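Local coordinates for protein esterase D (Lactobacillus rhamnosus, PDB 3DKR) that probably hydrolyses carboxylic esters through a serine nucleophile, as an enzyme of the alpha/beta-hydrolase fold, at residues R43-R47 / S48-V52. Residues are numbered along the deposited sequence; the frame is centred on the assembly and turned at random.
Sequences RALQR and SGYGV
Leu45 packs its CB against both Val52 CG2, 3.8 Å away, and Tyr50 CB, while its CD2 methyl stands above the ring plane at Tyr50 CD2, 4.0 Å away. CG is anti to the carbonyl carbon (chi1 -65°), which carries that methyl over the rim of the ring; the side chain also touches Val25 of strand 23-28 and Met245 of helix 234-246, and a branched apolar residue fits a buried position with such neighbours. Tyr50 swings its ring so that CD2 sits 3.4 Å from Leu45 O; the carbonyl lies at the ring edge, near its plane, and the aromatic group continues to Thr23 and Gln246. Two nested backbone bonds give the turn the form of a Schellman motif that ends helix 39-47: Tyr50 N donates to Leu45 O at 3.0 Å, and inside that loop Gly49 N donates to Gln46 O at 2.9 Å. Both donors stand above the plane of the carbonyl they meet. Gly49 is the C-prime residue, and its phi of 87° is easily adopted without a side chain. The reversal feeds directly into strand 51-54, completing the beta-alpha-beta unit that began with strand 23-28; Gly51 pairs with Thr23 and Val25, and beta-branched Val52 fits the extended backbone while packing on Leu27 and Tyr18. Ser48, the first residue to leave helical geometry, still donates its N to Ala44 O at 3.3 Å. A water donates to the same carbonyl and hydrogen-bonds to Ser48 OG, a short polar group suited to this exposed helix end. Arg43 NH1 meets a lone pair of Gln46 OE1 at 2.8 Å, almost in the guanidinium plane. Bent at chi3 (-65°), Arg47 sets one guanidinium face over Ala44 CA, offset toward the rim; both long, charged arginines suit exposed positions.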
loop_
_atom_site.group_PDB
_atom_site.type_symbol
_atom_site.label_atom_id
_atom_site.label_comp_id
_atom_site.label_asym_id
_atom_site.label_seq_id
_atom_site.Cartn_x
_atom_site.Cartn_y
_atom_site.Cartn_z
ATOM N N ARG A 43 -1.620 -8.475 12.371
ATOM C CA ARG A 43 -1.558 -9.231 13.614
ATOM C C ARG A 43 -0.713 -8.520 14.668
ATOM O O ARG A 43 -1.081 -8.510 15.845
ATOM C CB ARG A 43 -1.042 -10.647 13.349
ATOM C CG ARG A 43 -2.040 -11.500 12.625
ATOM C CD ARG A 43 -3.238 -11.847 13.505
ATOM N NE ARG A 43 -3.863 -13.082 13.073
ATOM C CZ ARG A 43 -4.902 -13.663 13.660
ATOM N NH1 ARG A 43 -5.509 -13.110 14.716
ATOM N NH2 ARG A 43 -5.356 -14.817 13.176
ATOM N N ALA A 44 0.404 -7.915 14.268
ATOM C CA ALA A 44 1.206 -7.114 15.199
ATOM C C ALA A 44 0.361 -5.976 15.772
ATOM O O ALA A 44 0.373 -5.703 16.968
ATOM C CB ALA A 44 2.446 -6.571 14.518
ATOM N N LEU A 45 -0.409 -5.324 14.917
ATOM C CA LEU A 45 -1.266 -4.236 15.380
ATOM C C LEU A 45 -2.335 -4.768 16.316
ATOM O O LEU A 45 -2.612 -4.163 17.351
ATOM C CB LEU A 45 -1.884 -3.493 14.208
ATOM C CG LEU A 45 -0.873 -2.773 13.328
ATOM C CD1 LEU A 45 -1.564 -2.176 12.116
ATOM C CD2 LEU A 45 -0.194 -1.649 14.113
ATOM N N GLN A 46 -2.899 -5.924 15.990
ATOM C CA GLN A 46 -3.890 -6.555 16.857
ATOM C C GLN A 46 -3.314 -6.858 18.248
ATOM O O GLN A 46 -3.988 -6.627 19.266
ATOM C CB GLN A 46 -4.404 -7.840 16.224
ATOM C CG GLN A 46 -5.530 -8.497 17.008
ATOM C CD GLN A 46 -5.992 -9.783 16.380
ATOM O OE1 GLN A 46 -5.168 -10.634 16.041
ATOM N NE2 GLN A 46 -7.304 -9.953 16.246
ATOM N N ARG A 47 -2.081 -7.359 18.302
ATOM C CA ARG A 47 -1.457 -7.683 19.600
ATOM C C ARG A 47 -1.283 -6.431 20.448
ATOM O O ARG A 47 -1.226 -6.517 21.679
ATOM C CB ARG A 47 -0.115 -8.394 19.453
ATOM C CG ARG A 47 -0.189 -9.738 18.759
ATOM C CD ARG A 47 1.101 -10.521 18.966
ATOM N NE ARG A 47 2.263 -9.897 18.331
ATOM C CZ ARG A 47 2.571 -10.012 17.038
ATOM N NH1 ARG A 47 1.799 -10.717 16.210
ATOM N NH2 ARG A 47 3.657 -9.403 16.570
ATOM N N SER A 48 -1.180 -5.265 19.805
ATOM C CA SER A 48 -1.055 -3.993 20.550
ATOM C C SER A 48 -2.411 -3.295 20.729
ATOM O O SER A 48 -2.462 -2.126 21.165
ATOM C CB SER A 48 -0.043 -3.060 19.875
ATOM O OG SER A 48 1.299 -3.454 20.153
ATOM N N GLY A 49 -3.493 -3.997 20.388
ATOM C CA GLY A 49 -4.849 -3.554 20.677
ATOM C C GLY A 49 -5.492 -2.648 19.642
ATOM O O GLY A 49 -6.501 -2.002 19.914
ATOM N N TYR A 50 -4.919 -2.602 18.443
ATOM C CA TYR A 50 -5.505 -1.794 17.381
ATOM C C TYR A 50 -6.536 -2.575 16.575
ATOM O O TYR A 50 -6.366 -3.774 16.351
ATOM C CB TYR A 50 -4.410 -1.326 16.436
ATOM C CG TYR A 50 -3.450 -0.356 17.068
ATOM C CD1 TYR A 50 -3.804 0.971 17.255
ATOM C CD2 TYR A 50 -2.192 -0.761 17.474
ATOM C CE1 TYR A 50 -2.919 1.866 17.846
ATOM C CE2 TYR A 50 -1.293 0.123 18.048
ATOM C CZ TYR A 50 -1.666 1.435 18.235
ATOM O OH TYR A 50 -0.771 2.306 18.809
ATOM N N GLY A 51 -7.590 -1.886 16.124
ATOM C CA GLY A 51 -8.486 -2.435 15.105
ATOM C C GLY A 51 -7.777 -2.326 13.769
ATOM O O GLY A 51 -6.965 -1.417 13.572
ATOM N N VAL A 52 -8.084 -3.235 12.834
ATOM C CA VAL A 52 -7.377 -3.274 11.562
ATOM C C VAL A 52 -8.365 -3.658 10.463
ATOM O O VAL A 52 -9.218 -4.492 10.695
ATOM C CB VAL A 52 -6.202 -4.292 11.555
ATOM C CG1 VAL A 52 -5.384 -4.131 10.272
ATOM C CG2 VAL A 52 -5.333 -4.123 12.801
HETATM O O HOH W 1 2.405 -5.589 18.770
#